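Local coordinates for protein endoglucanase (Fervidobacterium pennivorans DSM 9078, PDB 6KDD) that probably hydrolyses beta-glucosidic bonds in glucans such as cellulose, at residues K191-D195 with K196-V200; I175-P179 with N180-Y184. One frame throughout, in Å; residues are numbered along the deposited sequence.

How the interactions relate
Interactions 1 and 2 sit on adjacent parallel strands of the (beta/alpha)8 barrel, 174-177 and 198-204, with centres about 13 Å apart. Interaction 2 lies where strand 174-177 ends and the chain turns away; interaction 1 lies where the chain returns and enters strand 198-204, so they occupy opposite ends of one beta-alpha-beta unit. Ile199 O and Ile176 N, 2.7 Å apart, probably hydrogen-bond the strands together. Interaction 1, farther from the centre of the chain, packs the buried Ile198 and Val200 against partly exposed Leu192 and Val193, beside an Asx turn made by Asp195. Interaction 2 rests mainly on a left-handed backbone turn: the buried Ala178 and Ala182 pack together, while Asn180 and Trp181 are exposed.

Interaction 1 (K191-D195 with K196-V200); sequences KLVND and KRIIV
A chi1 of -177° sets CG of Asp195 opposite its own backbone N, and OD1 then reaches forward to the amide of Arg197. This side-chain bond to the second residue onward defines an Asx turn, here in the loop that leads into the sixth strand of the (beta/alpha)8 barrel. The bond is short, Arg197 N to Asp195 OD1 being 2.8 Å, bent to 150° at the hydrogen, and enters nearly along the C-O axis of the carboxylate oxygen. The other oxygen, OD2, forms a salt bridge with Arg166 of helix 151-168, so the carboxylate is gripped at both oxygens and ties the turn to that helix.

Apolar contacts line the inside of the bend. Leu192 directs CD2 onto CG2 of Val200, 3.6 Å away, with the two side chains crossing at a slant; Trp248 of helix 232-252 touches both residues. Ile198 has chi1 at 59°, placing CG1 between its backbone N and carbonyl carbon and sending CD1 back toward the loop. There CD1 lies 4.2 Å from Leu192 CD2 and 4.3 Å from Val193 CG2, bridging the two loop residues. The Arg197 chain, bent at chi2, folds back on the neighbouring peptide: NH1 donates to Lys196 O at 3.2 Å, from above the carbonyl plane rather than on a lone pair.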
loop_
_atom_site.group_PDB
_atom_site.type_symbol
_atom_site.label_atom_id
_atom_site.label_comp_id
_atom_site.label_asym_id
_atom_site.label_seq_id
_atom_site.Cartn_x
_atom_site.Cartn_y
_atom_site.Cartn_z
ATOM N N LYS A 191 -9.581 11.652 11.161
ATOM C CA LYS A 191 -10.012 11.512 12.548
ATOM C C LYS A 191 -9.698 10.117 13.102
ATOM O O LYS A 191 -10.359 9.147 12.763
ATOM C CB LYS A 191 -11.509 11.816 12.657
ATOM C CG LYS A 191 -11.977 12.202 14.056
ATOM C CD LYS A 191 -13.471 12.438 14.161
ATOM C CE LYS A 191 -13.970 13.544 13.254
ATOM N NZ LYS A 191 -15.342 13.266 12.762
ATOM N N LEU A 192 -8.705 10.024 13.994
ATOM C CA LEU A 192 -8.258 8.753 14.549
ATOM C C LEU A 192 -9.225 8.246 15.619
ATOM O O LEU A 192 -9.667 9.001 16.473
ATOM C CB LEU A 192 -6.858 8.924 15.152
ATOM C CG LEU A 192 -5.743 9.223 14.150
ATOM C CD1 LEU A 192 -4.426 9.481 14.872
ATOM C CD2 LEU A 192 -5.580 8.086 13.155
ATOM N N VAL A 193 -9.513 6.939 15.595
ATOM C CA VAL A 193 -10.297 6.287 16.636
ATOM C C VAL A 193 -9.360 5.946 17.792
ATOM O O VAL A 193 -8.136 6.047 17.674
ATOM C CB VAL A 193 -10.994 5.018 16.101
ATOM C CG1 VAL A 193 -12.015 5.319 15.025
ATOM C CG2 VAL A 193 -9.988 4.007 15.589
ATOM N N ASN A 194 -9.939 5.564 18.930
ATOM C CA ASN A 194 -9.111 5.145 20.042
ATOM C C ASN A 194 -8.872 3.644 19.901
ATOM O O ASN A 194 -9.690 2.845 20.348
ATOM C CB ASN A 194 -9.754 5.484 21.390
ATOM C CG ASN A 194 -8.740 5.453 22.509
ATOM O OD1 ASN A 194 -7.987 4.496 22.643
ATOM N ND2 ASN A 194 -8.697 6.508 23.306
ATOM N N ASP A 195 -7.753 3.288 19.254
ATOM C CA ASP A 195 -7.385 1.904 19.006
ATOM C C ASP A 195 -5.865 1.841 19.067
ATOM O O ASP A 195 -5.173 2.633 18.429
ATOM C CB ASP A 195 -8.104 1.374 17.751
ATOM C CG ASP A 195 -7.869 -0.094 17.393
ATOM O OD1 ASP A 195 -6.690 -0.520 17.385
ATOM O OD2 ASP A 195 -8.867 -0.805 17.166
ATOM N N LYS A 196 -5.327 0.920 19.858
ATOM C CA LYS A 196 -3.885 0.908 20.020
ATOM C C LYS A 196 -3.233 -0.027 18.999
ATOM O O LYS A 196 -2.050 -0.338 19.115
ATOM C CB LYS A 196 -3.511 0.614 21.478
ATOM C CG LYS A 196 -4.213 1.504 22.498
ATOM C CD LYS A 196 -4.004 2.992 22.252
ATOM C CE LYS A 196 -5.030 3.879 22.934
ATOM N NZ LYS A 196 -5.177 3.561 24.378
ATOM N N ARG A 197 -4.010 -0.501 18.024
ATOM C CA ARG A 197 -3.457 -1.456 17.071
ATOM C C ARG A 197 -3.748 -0.995 15.648
ATOM O O ARG A 197 -4.144 -1.801 14.802
ATOM C CB ARG A 197 -4.010 -2.860 17.315
ATOM C CG ARG A 197 -3.411 -3.535 18.540
ATOM C CD ARG A 197 -2.015 -4.033 18.247
ATOM N NE ARG A 197 -1.542 -4.785 19.388
ATOM C CZ ARG A 197 -0.958 -4.234 20.443
ATOM N NH1 ARG A 197 -0.752 -2.926 20.492
ATOM N NH2 ARG A 197 -0.569 -5.000 21.446
ATOM N N ILE A 198 -3.534 0.306 15.414
ATOM C CA ILE A 198 -3.673 0.862 14.076
ATOM C C ILE A 198 -2.359 1.524 13.666
ATOM O O ILE A 198 -1.544 1.964 14.498
ATOM C CB ILE A 198 -4.893 1.794 13.877
ATOM C CG1 ILE A 198 -4.876 2.990 14.830
ATOM C CG2 ILE A 198 -6.224 1.048 13.899
ATOM C CD1 ILE A 198 -5.872 4.084 14.468
ATOM N N ILE A 199 -2.168 1.567 12.336
ATOM C CA ILE A 199 -1.047 2.252 11.718
ATOM C C ILE A 199 -1.639 3.116 10.609
ATOM O O ILE A 199 -2.523 2.705 9.874
ATOM C CB ILE A 199 0.063 1.279 11.233
ATOM C CG1 ILE A 199 0.706 0.532 12.408
ATOM C CG2 ILE A 199 1.135 1.995 10.412
ATOM C CD1 ILE A 199 1.594 -0.638 12.017
ATOM N N VAL A 200 -1.202 4.371 10.556
ATOM C CA VAL A 200 -1.747 5.277 9.555
ATOM C C VAL A 200 -0.817 5.212 8.341
ATOM O O VAL A 200 0.404 5.152 8.494
ATOM C CB VAL A 200 -1.846 6.708 10.124
ATOM C CG1 VAL A 200 -2.208 7.702 9.038
ATOM C CG2 VAL A 200 -2.907 6.740 11.229
#

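Interaction 2 (I175-P179 with N180-Y184); sequences IIDAP and NWAHY
Ala182 lays its methyl group against the carbonyl oxygen of Ala178, with CB 3.5 Å from O. The same oxygen is met more closely by the backbone of Ala182, whose CA stands 3.2 Å from Ala178 O in a CA-H...O contact bent to 126° at the hydrogen. On the other alanine, the Ala178 methyl packs over the returning chain, its CB lying 4.0 Å from Ala182 CA and 4.1 Å from His183 O.

The tight approach follows from the backbone. Asn180, Trp181 and Ala182 all have positive phi and psi, so the chain makes a left-handed helical turn two residues beyond the end of strand 174-177, at the C-terminal end of the barrel strands where TIM-barrel enzymes carry their active site. The turn is closed by His183 N donating to Asn180 O at 3.2 Å. Pro179 precedes these residues, its ring packed on Ala151 and Trp154 of helix 151-168. Asn180 CB lies 3.2 Å from Pro179 O, while its CG, anti to the backbone N at chi1 -176°, carries the amide outward.

Beside the alanines, Asp177 brings OD2 to 4.2 Å from Ala182 CB, but this oxygen takes its hydrogen bond from Glu144 N. CB of Trp181 is directed away from 175-179, and its side chain is about 6 Å from a bound Tris molecule, probably from the crystallisation liquor. No side-chain hydrogen bond crosses between 175-179 and 180-184, consistent with a corner formed mainly by backbone conformation and small methyls.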
loop_
_atom_site.group_PDB
_atom_site.type_symbol
_atom_site.label_atom_id
_atom_site.label_comp_id
_atom_site.label_asym_id
_atom_site.label_seq_id
_atom_site.Cartn_x
_atom_site.Cartn_y
_atom_site.Cartn_z
ATOM N N ILE A 175 -4.345 -1.112 9.070
ATOM C CA ILE A 175 -3.702 0.067 8.500
ATOM C C ILE A 175 -4.816 0.987 8.011
ATOM O O ILE A 175 -5.713 0.546 7.310
ATOM C CB ILE A 175 -2.702 -0.344 7.394
ATOM C CG1 ILE A 175 -1.505 -1.056 8.040
ATOM C CG2 ILE A 175 -2.219 0.879 6.638
ATOM C CD1 ILE A 175 -0.728 -1.905 7.083
ATOM N N ILE A 176 -4.763 2.267 8.411
ATOM C CA ILE A 176 -5.781 3.224 7.980
ATOM C C ILE A 176 -5.093 4.235 7.068
ATOM O O ILE A 176 -4.162 4.936 7.501
ATOM C CB ILE A 176 -6.376 3.994 9.193
ATOM C CG1 ILE A 176 -6.793 3.028 10.317
ATOM C CG2 ILE A 176 -7.527 4.881 8.731
ATOM C CD1 ILE A 176 -7.882 2.037 9.868
ATOM N N ASP A 177 -5.566 4.290 5.826
ATOM C CA ASP A 177 -4.945 5.163 4.846
ATOM C C ASP A 177 -5.481 6.586 5.081
ATOM O O ASP A 177 -6.642 6.743 5.397
ATOM C CB ASP A 177 -5.377 4.770 3.430
ATOM C CG ASP A 177 -4.636 3.558 2.841
ATOM O OD1 ASP A 177 -4.319 2.598 3.599
ATOM O OD2 ASP A 177 -4.396 3.566 1.637
ATOM N N ALA A 178 -4.646 7.595 4.844
ATOM C CA ALA A 178 -5.121 8.959 4.633
ATOM C C ALA A 178 -6.065 9.040 3.432
ATOM O O ALA A 178 -5.969 8.243 2.502
ATOM C CB ALA A 178 -3.951 9.917 4.567
ATOM N N PRO A 179 -7.059 9.982 3.409
ATOM C CA PRO A 179 -7.934 10.147 2.244
ATOM C C PRO A 179 -7.196 10.975 1.172
ATOM O O PRO A 179 -5.977 11.160 1.275
ATOM C CB PRO A 179 -9.139 10.879 2.870
ATOM C CG PRO A 179 -8.514 11.730 3.936
ATOM C CD PRO A 179 -7.410 10.884 4.531
ATOM N N ASN A 180 -7.906 11.395 0.128
ATOM C CA ASN A 180 -7.321 12.148 -0.996
ATOM C C ASN A 180 -6.147 11.385 -1.618
ATOM O O ASN A 180 -5.057 11.940 -1.806
ATOM C CB ASN A 180 -6.949 13.587 -0.631
ATOM C CG ASN A 180 -6.419 14.430 -1.787
ATOM O OD1 ASN A 180 -5.534 15.277 -1.609
ATOM N ND2 ASN A 180 -6.967 14.251 -2.980
ATOM N N TRP A 181 -6.407 10.119 -1.984
ATOM C CA TRP A 181 -5.434 9.210 -2.601
ATOM C C TRP A 181 -4.271 8.925 -1.657
ATOM O O TRP A 181 -3.175 8.668 -2.148
ATOM C CB TRP A 181 -4.880 9.742 -3.933
ATOM C CG TRP A 181 -5.907 10.131 -4.948
ATOM C CD1 TRP A 181 -6.247 11.412 -5.270
ATOM C CD2 TRP A 181 -6.717 9.278 -5.780
ATOM N NE1 TRP A 181 -7.208 11.420 -6.241
ATOM C CE2 TRP A 181 -7.545 10.124 -6.549
ATOM C CE3 TRP A 181 -6.885 7.899 -5.912
ATOM C CZ2 TRP A 181 -8.430 9.637 -7.508
ATOM C CZ3 TRP A 181 -7.787 7.414 -6.830
ATOM C CH2 TRP A 181 -8.552 8.271 -7.618
ATOM N N ALA A 182 -4.492 8.984 -0.333
ATOM C CA ALA A 182 -3.440 8.900 0.686
ATOM C C ALA A 182 -2.285 9.890 0.466
ATOM O O ALA A 182 -1.130 9.565 0.707
ATOM C CB ALA A 182 -2.927 7.459 0.851
ATOM N N HIS A 183 -2.583 11.113 0.015
ATOM C CA HIS A 183 -1.605 12.186 -0.071
ATOM C C HIS A 183 -1.060 12.533 1.308
ATOM O O HIS A 183 -1.814 12.502 2.285
ATOM C CB HIS A 183 -2.289 13.422 -0.667
ATOM C CG HIS A 183 -1.331 14.398 -1.253
ATOM N ND1 HIS A 183 -0.910 15.521 -0.565
ATOM C CD2 HIS A 183 -0.688 14.403 -2.435
ATOM C CE1 HIS A 183 -0.062 16.189 -1.321
ATOM N NE2 HIS A 183 0.092 15.518 -2.463
ATOM N N TYR A 184 0.243 12.864 1.369
ATOM C CA TYR A 184 0.944 13.150 2.614
ATOM C C TYR A 184 0.188 14.250 3.368
ATOM O O TYR A 184 0.077 14.207 4.601
ATOM C CB TYR A 184 2.414 13.534 2.355
ATOM C CG TYR A 184 2.589 14.987 1.976
ATOM C CD1 TYR A 184 2.591 15.976 2.958
ATOM C CD2 TYR A 184 2.656 15.382 0.647
ATOM C CE1 TYR A 184 2.695 17.317 2.637
ATOM C CE2 TYR A 184 2.755 16.726 0.307
ATOM C CZ TYR A 184 2.775 17.684 1.306
ATOM O OH TYR A 184 2.890 19.001 0.987
#